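Local coordinates for protein tRNA(Phe) 7-((3-amino-3-carboxypropyl)-4-demethylwyosine(37)-N(4))-methyltransferase 1 (Pyrococcus horikoshii, PDB 2IT2) that probably methylates the N-4 position of a wyosine precursor at position 37 of tRNA(Phe), using S-adenosyl-L-methionine as methyl donor, at residues I58-M63 with G76-E81; V82-V87 with Y169-V174; H94-L99 with G158-I163; W100-S105 with R152-L157. All coordinates share one frame; numbering follows the deposited sequence.

Contact 1: residues I58-M63 with G76-E81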
# COMPACT_ATOMS: atom_id res chain seq x y z
N ILE B 58 9.56 -12.58 -2.32
CA ILE B 58 9.07 -13.12 -3.58
C ILE B 58 8.39 -14.39 -3.12
O ILE B 58 8.93 -15.12 -2.28
CB ILE B 58 10.20 -13.45 -4.58
CG1 ILE B 58 10.92 -12.16 -4.99
CG2 ILE B 58 9.63 -14.17 -5.81
CD1 ILE B 58 12.20 -12.37 -5.76
N SER B 59 7.20 -14.66 -3.63
CA SER B 59 6.50 -15.84 -3.20
C SER B 59 5.71 -16.51 -4.30
O SER B 59 5.30 -15.88 -5.27
CB SER B 59 5.52 -15.46 -2.08
OG SER B 59 6.11 -14.61 -1.11
N VAL B 60 5.53 -17.81 -4.15
CA VAL B 60 4.69 -18.57 -5.06
C VAL B 60 3.73 -19.16 -4.05
O VAL B 60 4.11 -19.96 -3.20
CB VAL B 60 5.44 -19.71 -5.77
CG1 VAL B 60 4.42 -20.62 -6.44
CG2 VAL B 60 6.38 -19.14 -6.81
N MSE B 61 2.48 -18.73 -4.12
CA MSE B 61 1.49 -19.20 -3.16
C MSE B 61 0.12 -19.41 -3.76
O MSE B 61 -0.22 -18.83 -4.80
CB MSE B 61 1.42 -18.21 -1.99
CG MSE B 61 1.14 -16.77 -2.37
SE MSE B 61 -0.74 -16.40 -2.62
CE MSE B 61 -1.19 -15.68 -0.90
N GLU B 62 -0.66 -20.28 -3.13
CA GLU B 62 -2.00 -20.55 -3.60
C GLU B 62 -3.04 -20.10 -2.59
O GLU B 62 -2.87 -20.27 -1.38
CB GLU B 62 -2.20 -22.04 -3.91
CG GLU B 62 -1.80 -23.01 -2.82
CD GLU B 62 -2.09 -24.46 -3.19
OE1 GLU B 62 -1.73 -24.88 -4.32
OE2 GLU B 62 -2.66 -25.19 -2.36
N MSE B 63 -4.10 -19.48 -3.09
CA MSE B 63 -5.17 -18.98 -2.24
C MSE B 63 -6.49 -19.09 -2.99
O MSE B 63 -6.50 -19.11 -4.22
CB MSE B 63 -4.89 -17.53 -1.84
CG MSE B 63 -4.74 -16.55 -3.00
SE MSE B 63 -4.17 -14.80 -2.40
CE MSE B 63 -3.05 -14.30 -3.88
N GLY B 76 6.41 -21.53 -2.07
CA GLY B 76 7.78 -21.05 -2.07
C GLY B 76 7.84 -19.62 -1.54
O GLY B 76 6.99 -18.79 -1.81
N LYS B 77 8.83 -19.30 -0.70
CA LYS B 77 8.92 -17.97 -0.10
C LYS B 77 10.40 -17.60 0.03
O LYS B 77 11.17 -18.30 0.68
CB LYS B 77 8.23 -17.97 1.28
CG LYS B 77 8.14 -16.60 1.96
CD LYS B 77 7.18 -16.63 3.16
CE LYS B 77 7.59 -17.63 4.22
NZ LYS B 77 6.60 -17.69 5.34
N TRP B 78 10.79 -16.50 -0.60
CA TRP B 78 12.17 -16.05 -0.57
C TRP B 78 12.26 -14.56 -0.27
O TRP B 78 11.47 -13.75 -0.73
CB TRP B 78 12.78 -16.32 -1.95
CG TRP B 78 12.51 -17.71 -2.37
CD1 TRP B 78 13.27 -18.85 -2.04
CD2 TRP B 78 11.48 -18.15 -3.29
NE1 TRP B 78 12.82 -19.97 -2.67
CE2 TRP B 78 11.66 -19.54 -3.49
CE3 TRP B 78 10.44 -17.49 -3.95
CZ2 TRP B 78 10.81 -20.23 -4.33
CZ3 TRP B 78 9.59 -18.19 -4.79
CH2 TRP B 78 9.78 -19.57 -4.98
N HIS B 79 13.25 -14.21 0.58
CA HIS B 79 13.52 -12.79 0.68
C HIS B 79 14.87 -12.45 0.05
O HIS B 79 15.54 -11.50 0.44
CB HIS B 79 13.53 -12.40 2.16
CG HIS B 79 14.70 -13.05 2.84
ND1 HIS B 79 15.98 -12.65 2.66
CD2 HIS B 79 14.70 -14.12 3.75
CE1 HIS B 79 16.73 -13.45 3.44
NE2 HIS B 79 15.99 -14.34 4.10
N ARG B 80 15.18 -13.28 -0.96
CA ARG B 80 16.33 -13.02 -1.83
C ARG B 80 15.91 -13.03 -3.30
O ARG B 80 14.85 -13.51 -3.67
CB ARG B 80 17.37 -14.11 -1.57
CG ARG B 80 18.22 -13.83 -0.34
CD ARG B 80 19.41 -14.79 -0.22
NE ARG B 80 20.12 -14.58 1.04
CZ ARG B 80 19.78 -15.37 2.08
NH1 ARG B 80 18.84 -16.29 1.94
NH2 ARG B 80 20.41 -15.21 3.25
N GLU B 81 16.79 -12.68 -4.23
CA GLU B 81 16.50 -12.90 -5.64
C GLU B 81 16.46 -14.41 -5.86
O GLU B 81 17.14 -15.17 -5.16
CB GLU B 81 17.58 -12.28 -6.51
CG GLU B 81 17.75 -10.80 -6.27
CD GLU B 81 18.86 -10.21 -7.10
OE1 GLU B 81 18.71 -10.11 -8.33
OE2 GLU B 81 19.90 -9.85 -6.50
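Ile58 and Trp78 bond to each other twice through their backbones. Ile58 N gives to Trp78 O at 2.7 Å, and Trp78 N returns a bond to Ile58 O at 2.9 Å. Both are close to straight. The next hydrogen-bonded pair is Val60 with Gly76, where Val60 N meets Gly76 O at 2.9 Å. Gly76 N donates back to Val60 O. Between the two pairs lies Ser59 opposite Lys77, a non-hydrogen-bonded pair. Here Ser59 CA comes within 3.3 Å of Gly76 O, a CA-H...O contact.

The packing is on the face that carries Ile58, Val60 and Trp78. The Trp78 indole has CG anti to the carbonyl carbon (chi1 -50°), which turns the ring back over Gly76 and toward the neighbouring strand. Gly76 C lies against one face of the ring. A CB on Gly76 would collide with Trp78 CH2. Ile58 crosses the indole at about a right angle, with CG2 3.9 Å from Trp78 CE3. Val60 CG2 meets the ring at its edge, 3.9 Å from Trp78 CH2. With an alanine at Trp78, Ile58 CG2 and Val60 CG2 would probably lose their shared aromatic partner, and a gap would open above Gly76. At the outer end, Ile58 CD1 reaches Arg80 O. The Arg80 guanidinium itself turns to Glu33 in a salt bridge.

The other edge of strand 58-63 bonds to strand 98-112, and Ile58 also touches helix 167-194. The arrangement is an antiparallel beta hairpin of strands 48-63 and 73-78, set at the margin of the antiparallel sheet.

Contact 2: residues V82-V87 with Y169-V174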
# COMPACT_ATOMS: atom_id res chain seq x y z
N VAL B 82 15.68 -14.85 -6.84
CA VAL B 82 15.52 -16.27 -7.10
C VAL B 82 15.96 -16.73 -8.49
O VAL B 82 16.20 -15.93 -9.39
CB VAL B 82 14.05 -16.70 -6.89
CG1 VAL B 82 13.60 -16.39 -5.46
CG2 VAL B 82 13.15 -15.99 -7.89
N SER B 83 16.06 -18.04 -8.64
CA SER B 83 16.43 -18.63 -9.91
C SER B 83 15.19 -19.32 -10.44
O SER B 83 14.26 -19.61 -9.66
CB SER B 83 17.54 -19.65 -9.74
OG SER B 83 17.18 -20.67 -8.82
N LEU B 84 15.16 -19.57 -11.76
CA LEU B 84 14.00 -20.22 -12.39
C LEU B 84 13.80 -21.59 -11.75
O LEU B 84 12.68 -22.00 -11.58
CB LEU B 84 14.19 -20.40 -13.88
CG LEU B 84 13.07 -20.57 -14.90
CD1 LEU B 84 11.80 -19.81 -14.47
CD2 LEU B 84 13.66 -20.11 -16.27
N TYR B 85 14.88 -22.29 -11.38
CA TYR B 85 14.81 -23.63 -10.75
C TYR B 85 13.99 -23.61 -9.47
O TYR B 85 13.08 -24.41 -9.30
CB TYR B 85 16.21 -24.17 -10.42
CG TYR B 85 16.16 -25.44 -9.60
CD1 TYR B 85 15.83 -26.66 -10.19
CD2 TYR B 85 16.44 -25.43 -8.23
CE1 TYR B 85 15.77 -27.84 -9.44
CE2 TYR B 85 16.39 -26.60 -7.47
CZ TYR B 85 16.05 -27.80 -8.08
OH TYR B 85 16.00 -28.96 -7.35
N GLU B 86 14.34 -22.69 -8.58
CA GLU B 86 13.64 -22.54 -7.31
C GLU B 86 12.14 -22.32 -7.54
O GLU B 86 11.31 -22.96 -6.89
CB GLU B 86 14.21 -21.36 -6.52
CG GLU B 86 15.58 -21.60 -5.90
CD GLU B 86 16.11 -20.40 -5.12
OE1 GLU B 86 16.33 -19.34 -5.74
OE2 GLU B 86 16.30 -20.53 -3.89
N VAL B 87 11.80 -21.43 -8.46
CA VAL B 87 10.41 -21.12 -8.72
C VAL B 87 9.69 -22.33 -9.30
O VAL B 87 8.57 -22.64 -8.90
CB VAL B 87 10.29 -19.89 -9.66
CG1 VAL B 87 8.84 -19.60 -9.97
CG2 VAL B 87 10.94 -18.66 -8.98
N TYR B 169 7.58 -16.92 -20.44
CA TYR B 169 6.88 -15.93 -19.63
C TYR B 169 7.40 -16.03 -18.20
O TYR B 169 7.67 -15.00 -17.58
CB TYR B 169 5.36 -16.16 -19.69
CG TYR B 169 4.48 -15.16 -18.93
CD1 TYR B 169 4.83 -13.81 -18.80
CD2 TYR B 169 3.27 -15.56 -18.37
CE1 TYR B 169 3.99 -12.89 -18.13
CE2 TYR B 169 2.43 -14.66 -17.70
CZ TYR B 169 2.79 -13.33 -17.58
OH TYR B 169 1.95 -12.46 -16.90
N LEU B 170 7.59 -17.24 -17.69
CA LEU B 170 8.10 -17.38 -16.33
C LEU B 170 9.49 -16.75 -16.21
O LEU B 170 9.80 -16.12 -15.19
CB LEU B 170 8.15 -18.86 -15.91
CG LEU B 170 8.48 -19.08 -14.42
CD1 LEU B 170 7.41 -18.43 -13.55
CD2 LEU B 170 8.56 -20.56 -14.12
N ASN B 171 10.31 -16.87 -17.25
CA ASN B 171 11.64 -16.27 -17.23
C ASN B 171 11.57 -14.74 -17.16
O ASN B 171 12.36 -14.11 -16.44
CB ASN B 171 12.44 -16.67 -18.46
CG ASN B 171 13.80 -16.02 -18.49
OD1 ASN B 171 14.14 -15.31 -19.44
ND2 ASN B 171 14.60 -16.28 -17.46
N LYS B 172 10.64 -14.14 -17.89
CA LYS B 172 10.46 -12.69 -17.87
C LYS B 172 9.95 -12.24 -16.50
O LYS B 172 10.39 -11.21 -15.98
CB LYS B 172 9.48 -12.24 -18.96
CG LYS B 172 9.92 -12.55 -20.39
CD LYS B 172 11.20 -11.83 -20.74
CE LYS B 172 11.61 -12.12 -22.17
NZ LYS B 172 12.91 -11.46 -22.49
N ILE B 173 9.03 -12.99 -15.90
CA ILE B 173 8.49 -12.64 -14.59
C ILE B 173 9.59 -12.69 -13.52
O ILE B 173 9.68 -11.79 -12.67
CB ILE B 173 7.35 -13.61 -14.18
CG1 ILE B 173 6.16 -13.41 -15.12
CG2 ILE B 173 6.97 -13.42 -12.72
CD1 ILE B 173 5.11 -14.51 -15.02
N VAL B 174 10.42 -13.73 -13.57
CA VAL B 174 11.51 -13.85 -12.60
C VAL B 174 12.53 -12.72 -12.76
O VAL B 174 13.06 -12.23 -11.77
CB VAL B 174 12.22 -15.22 -12.74
CG1 VAL B 174 13.56 -15.22 -12.01
CG2 VAL B 174 11.34 -16.30 -12.18
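The first turn of helix 84-91 lies beside helix 167-194, with Leu84 CA 6.7 Å from Asn171 CA. The contact between them is apolar. Leu84 CD1 comes to 3.3 Å from Leu170 CD2. That is tighter than usual van der Waals contact, as is the approach of the same methyl to Leu170 CG. Leu84 chi2 is 31°, away from a staggered value, and the exact fit of this methyl is doubtful. The other methyl, Leu84 CD2, lies 4.1 Å from Asn171 ND2.

Val87 and Leu170 run past each other in opposite directions, with Val87 CG1 4.0 Å from Leu170 CD1. Val87 CG2, beside the backbone N, meets Val174 CG2 at 4.0 Å. The start of the short helix is closed by a capping box. Ser83 is the N-cap. Ser83 N gives to Glu86 OE1 at 3.2 Å, on the lone pair turned away from the other carboxylate oxygen, while the return bond from Glu86 N to Ser83 OG is weak.

Val82, just before the cap, sets its carbonyl oxygen 3.8 Å from Val174 CG1. Its own N bonds to Asn178 one turn further along the long helix. Leu170 also packs on Leu88 and Ile91. Beneath the two helices, Val87 and Ile173 both touch Phe101 of the sheet.

Contact 3: residues H94-L99 with G158-I163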
# COMPACT_ATOMS: atom_id res chain seq x y z
N HIS B 94 1.81 -27.05 -6.74
CA HIS B 94 0.47 -26.48 -6.85
C HIS B 94 -0.62 -27.52 -7.03
O HIS B 94 -0.51 -28.40 -7.89
CB HIS B 94 0.42 -25.49 -8.02
CG HIS B 94 -0.95 -24.95 -8.30
ND1 HIS B 94 -1.76 -24.41 -7.32
CD2 HIS B 94 -1.65 -24.85 -9.46
CE1 HIS B 94 -2.90 -24.02 -7.86
NE2 HIS B 94 -2.86 -24.27 -9.16
N ARG B 95 -1.69 -27.41 -6.24
CA ARG B 95 -2.79 -28.36 -6.31
C ARG B 95 -4.18 -27.76 -6.25
O ARG B 95 -5.12 -28.27 -6.88
CB ARG B 95 -2.63 -29.40 -5.20
CG ARG B 95 -1.42 -30.27 -5.40
CD ARG B 95 -1.64 -31.26 -6.53
NE ARG B 95 -0.52 -32.20 -6.64
CZ ARG B 95 0.72 -31.85 -6.96
NH1 ARG B 95 1.03 -30.58 -7.19
NH2 ARG B 95 1.66 -32.78 -7.05
N SER B 96 -4.34 -26.66 -5.51
CA SER B 96 -5.65 -26.04 -5.36
C SER B 96 -5.67 -24.52 -5.30
O SER B 96 -4.68 -23.90 -4.92
CB SER B 96 -6.31 -26.59 -4.09
OG SER B 96 -7.58 -26.00 -3.88
N GLY B 97 -6.82 -23.96 -5.65
CA GLY B 97 -7.00 -22.52 -5.63
C GLY B 97 -6.22 -21.82 -6.72
O GLY B 97 -5.75 -22.46 -7.66
N GLN B 98 -6.11 -20.50 -6.59
CA GLN B 98 -5.37 -19.71 -7.57
C GLN B 98 -3.89 -19.72 -7.19
O GLN B 98 -3.54 -19.53 -6.02
CB GLN B 98 -5.86 -18.26 -7.58
CG GLN B 98 -7.37 -18.11 -7.75
CD GLN B 98 -7.82 -16.67 -7.77
OE1 GLN B 98 -7.21 -15.80 -7.15
NE2 GLN B 98 -8.92 -16.41 -8.47
N LEU B 99 -3.03 -19.96 -8.18
CA LEU B 99 -1.60 -19.97 -7.95
C LEU B 99 -1.06 -18.59 -8.38
O LEU B 99 -1.25 -18.15 -9.51
CB LEU B 99 -0.93 -21.10 -8.74
CG LEU B 99 0.59 -21.21 -8.56
CD1 LEU B 99 0.92 -21.55 -7.11
CD2 LEU B 99 1.16 -22.26 -9.52
N GLY B 158 -1.68 -20.05 -12.39
CA GLY B 158 -2.55 -21.18 -12.68
C GLY B 158 -3.70 -21.22 -11.71
O GLY B 158 -3.83 -20.34 -10.87
N GLU B 159 -4.55 -22.24 -11.84
CA GLU B 159 -5.71 -22.40 -10.98
C GLU B 159 -6.10 -23.87 -10.83
O GLU B 159 -6.17 -24.61 -11.81
CB GLU B 159 -6.91 -21.63 -11.54
CG GLU B 159 -6.66 -20.15 -11.75
CD GLU B 159 -7.92 -19.39 -12.09
OE1 GLU B 159 -8.72 -19.88 -12.92
OE2 GLU B 159 -8.12 -18.28 -11.54
N ASN B 160 -6.35 -24.27 -9.58
CA ASN B 160 -6.74 -25.63 -9.24
C ASN B 160 -5.90 -26.74 -9.88
O ASN B 160 -6.44 -27.72 -10.38
CB ASN B 160 -8.22 -25.84 -9.58
CG ASN B 160 -9.13 -24.97 -8.73
OD1 ASN B 160 -9.06 -24.97 -7.50
ND2 ASN B 160 -10.02 -24.24 -9.39
N GLY B 161 -4.58 -26.58 -9.85
CA GLY B 161 -3.72 -27.61 -10.41
C GLY B 161 -3.23 -27.36 -11.82
O GLY B 161 -2.19 -27.89 -12.22
N GLU B 162 -3.98 -26.57 -12.58
CA GLU B 162 -3.62 -26.26 -13.96
C GLU B 162 -2.66 -25.08 -14.00
O GLU B 162 -2.86 -24.09 -13.30
CB GLU B 162 -4.87 -25.93 -14.78
CG GLU B 162 -4.62 -25.69 -16.25
CD GLU B 162 -5.88 -25.22 -16.97
OE1 GLU B 162 -6.95 -25.82 -16.74
OE2 GLU B 162 -5.79 -24.26 -17.76
N ILE B 163 -1.63 -25.17 -14.84
CA ILE B 163 -0.65 -24.10 -14.97
C ILE B 163 -0.94 -23.35 -16.27
O ILE B 163 -1.16 -23.96 -17.31
CB ILE B 163 0.79 -24.68 -14.97
CG1 ILE B 163 1.03 -25.46 -13.67
CG2 ILE B 163 1.81 -23.57 -15.08
CD1 ILE B 163 0.70 -24.67 -12.40
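His94 sets its imidazole against the backbone of a type I' beta turn that runs from Glu159 to Glu162 and links strands 153-159 and 162-163. CG is anti to the backbone N (chi1 174°), and this swings the ring in toward the turn. Leu99 CB lies over the centre of one ring face, and Glu159 C is at the edge. His94 NE2 lies 3.0 Å from Gly161 N. ND1 bonds to Glu62 on the neighbouring strand, and the ring lies between that carboxylate and the turn. A leucine in its place would probably leave Glu62 without its imidazole partner and the turn without the flat group packed against it.

Ile163 crosses Leu99 obliquely. Its CD1 is 3.8 Å from Leu99 CD2 and the same distance from His94 CD2, and one methyl thus serves both residues. On the face of the sheet that carries Gln98 and Glu159, these two chains lie side by side and point the same way, their end planes only 18° apart. The amide oxygen of Gln98 is taken by Trp100 NE1.

The backbone pairing follows an antiparallel register. Leu99 N gives to Gly158 O at 2.8 Å, and the return bond is weak. Asn160 bonds twice to Gly97. Asn160 N meets Gly97 O at 2.7 Å, and Gly97 N reaches Asn160 OD1 at 3.1 Å from above the plane of the amide carbonyl.

Contact 4: residues W100-S105 with R152-L157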
# COMPACT_ATOMS: atom_id res chain seq x y z
N TRP B 100 -0.43 -17.89 -7.44
CA TRP B 100 0.10 -16.56 -7.71
C TRP B 100 1.60 -16.41 -7.48
O TRP B 100 2.18 -17.07 -6.60
CB TRP B 100 -0.59 -15.52 -6.81
CG TRP B 100 -2.03 -15.24 -7.16
CD1 TRP B 100 -3.13 -15.93 -6.74
CD2 TRP B 100 -2.50 -14.22 -8.06
NE1 TRP B 100 -4.26 -15.41 -7.32
CE2 TRP B 100 -3.91 -14.37 -8.14
CE3 TRP B 100 -1.88 -13.21 -8.80
CZ2 TRP B 100 -4.70 -13.53 -8.93
CZ3 TRP B 100 -2.67 -12.38 -9.59
CH2 TRP B 100 -4.07 -12.55 -9.65
N PHE B 101 2.22 -15.57 -8.30
CA PHE B 101 3.62 -15.25 -8.13
C PHE B 101 3.53 -13.82 -7.59
O PHE B 101 2.99 -12.93 -8.26
CB PHE B 101 4.37 -15.30 -9.47
CG PHE B 101 5.84 -14.96 -9.36
CD1 PHE B 101 6.25 -13.63 -9.30
CD2 PHE B 101 6.79 -15.97 -9.30
CE1 PHE B 101 7.60 -13.31 -9.17
CE2 PHE B 101 8.15 -15.66 -9.16
CZ PHE B 101 8.55 -14.33 -9.10
N LEU B 102 4.03 -13.60 -6.38
CA LEU B 102 3.94 -12.28 -5.76
C LEU B 102 5.29 -11.68 -5.39
O LEU B 102 6.23 -12.40 -5.03
CB LEU B 102 3.10 -12.35 -4.47
CG LEU B 102 1.73 -13.04 -4.53
CD1 LEU B 102 1.13 -13.15 -3.13
CD2 LEU B 102 0.80 -12.27 -5.45
N VAL B 103 5.38 -10.36 -5.52
CA VAL B 103 6.56 -9.62 -5.09
C VAL B 103 6.02 -8.53 -4.17
O VAL B 103 5.11 -7.79 -4.54
CB VAL B 103 7.32 -8.96 -6.26
CG1 VAL B 103 8.47 -8.13 -5.71
CG2 VAL B 103 7.87 -10.02 -7.17
N ARG B 104 6.58 -8.45 -2.96
CA ARG B 104 6.15 -7.46 -1.97
C ARG B 104 7.32 -6.69 -1.38
O ARG B 104 8.39 -7.25 -1.13
CB ARG B 104 5.37 -8.13 -0.83
CG ARG B 104 4.05 -8.73 -1.27
CD ARG B 104 3.06 -7.64 -1.66
NE ARG B 104 1.75 -8.18 -2.01
CZ ARG B 104 1.41 -8.62 -3.21
NH1 ARG B 104 2.29 -8.58 -4.20
NH2 ARG B 104 0.19 -9.10 -3.43
N SER B 105 7.08 -5.40 -1.15
CA SER B 105 8.09 -4.49 -0.59
C SER B 105 8.43 -4.77 0.86
O SER B 105 7.64 -5.37 1.59
CB SER B 105 7.58 -3.05 -0.70
OG SER B 105 8.26 -2.19 0.22
N ARG B 152 5.80 -3.71 -6.65
CA ARG B 152 5.14 -4.98 -6.36
C ARG B 152 4.70 -5.64 -7.65
O ARG B 152 4.70 -5.02 -8.72
CB ARG B 152 3.92 -4.77 -5.47
CG ARG B 152 2.80 -3.98 -6.13
CD ARG B 152 1.61 -3.81 -5.20
NE ARG B 152 0.90 -5.06 -4.97
CZ ARG B 152 -0.03 -5.24 -4.03
NH1 ARG B 152 -0.37 -4.23 -3.24
NH2 ARG B 152 -0.63 -6.42 -3.90
N MSE B 153 4.34 -6.92 -7.55
CA MSE B 153 3.88 -7.68 -8.70
C MSE B 153 2.92 -8.75 -8.22
O MSE B 153 3.07 -9.29 -7.11
CB MSE B 153 5.05 -8.32 -9.46
CG MSE B 153 4.62 -9.08 -10.73
SE MSE B 153 6.03 -9.25 -12.08
CE MSE B 153 7.49 -9.37 -10.86
N ASP B 154 1.94 -9.04 -9.06
CA ASP B 154 0.91 -10.02 -8.80
C ASP B 154 0.62 -10.67 -10.14
O ASP B 154 -0.09 -10.09 -10.97
CB ASP B 154 -0.38 -9.35 -8.32
CG ASP B 154 -0.15 -8.40 -7.16
OD1 ASP B 154 0.05 -8.88 -6.03
OD2 ASP B 154 -0.17 -7.16 -7.38
N VAL B 155 1.17 -11.86 -10.37
CA VAL B 155 0.95 -12.59 -11.61
C VAL B 155 0.30 -13.95 -11.35
O VAL B 155 0.77 -14.75 -10.54
CB VAL B 155 2.27 -12.82 -12.37
CG1 VAL B 155 2.01 -13.68 -13.59
CG2 VAL B 155 2.87 -11.47 -12.78
N LEU B 156 -0.81 -14.19 -12.04
CA LEU B 156 -1.54 -15.45 -11.92
C LEU B 156 -0.78 -16.52 -12.70
O LEU B 156 -0.51 -16.36 -13.88
CB LEU B 156 -2.94 -15.28 -12.50
CG LEU B 156 -3.87 -16.49 -12.45
CD1 LEU B 156 -4.23 -16.86 -11.02
CD2 LEU B 156 -5.11 -16.12 -13.24
N LEU B 157 -0.44 -17.62 -12.03
CA LEU B 157 0.32 -18.70 -12.68
C LEU B 157 -0.55 -19.90 -13.06
O LEU B 157 -0.19 -20.68 -13.94
CB LEU B 157 1.45 -19.18 -11.76
CG LEU B 157 2.51 -18.16 -11.34
CD1 LEU B 157 3.53 -18.81 -10.39
CD2 LEU B 157 3.21 -17.60 -12.59
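Trp100 and Leu156 pack closely at the buried end of this contact. At chi1 -71° the indole sits beside the backbone N and leans across to the facing strand. Leu156 CB stands over its six-membered ring, 4.1 Å from the centroid, in a CH-pi contact. Leu156 CD1 covers the same side nearer the rim, 3.8 Å from Trp100 CE2. The opposite face of the sheet is also apolar. Leu157 CD1 comes to 3.7 Å from Phe101 CB. The selenomethionine Met153 bends at its last torsion and lays CE 3.8 Å from Val103 CG2. Helix 167-194 covers this face through Ile173, Ala177 and Gln180.

The two strands are neighbours in the antiparallel sheet, at 168° to each other. Phe101 with Val155 and Val103 with Met153 are the hydrogen-bonded pairs.

The far end is polar. Arg104 and Arg152 are partly exposed, while Asp154 is buried. Arg104 brings its guanidinium over the facing strand. Arg104 NH2 meets Asp154 OD1 at 2.6 Å in a salt bridge, with the carboxylate and guanidinium planes 74° apart. Arg104 NH1 gives to Met153 O at 3.1 Å and to Val103 O. Each of these carbonyls takes a backbone NH from the opposite face of its plane. Arg152 NH2 lies over the Arg104 guanidinium, 2.8 Å from Arg104 NH2, and shares Asp154 OD1 through a longer, weak bond. The two are both donors and do not bond; so short a separation is doubtful. The carboxylate between them probably offsets this crowding of positive charge. Asp154 OD2 accepts from Asp154 N of the second subunit.

Overall arrangement
From the N terminus, contact 1 closes first, as the hairpin of strands 48-63 and 73-78. The chain then enters helix 84-91, whose start belongs to contact 2. Contact 2 closes only when helix 167-194 arrives, 82 residues later. Contacts 3 and 4 lie inside that loop, and contact 4 is nested inside contact 3. Both pair strand 98-112 with strand 153-159, and they meet where Leu99 O faces Leu157 N. Contact 1 adjoins them through strand 58-63, where Met61 O faces Trp100 N. Contact 2 packs its helices on the same sheet, where Ile173 meets Val155. Contacts 2, 3 and 4 also reach the second subunit.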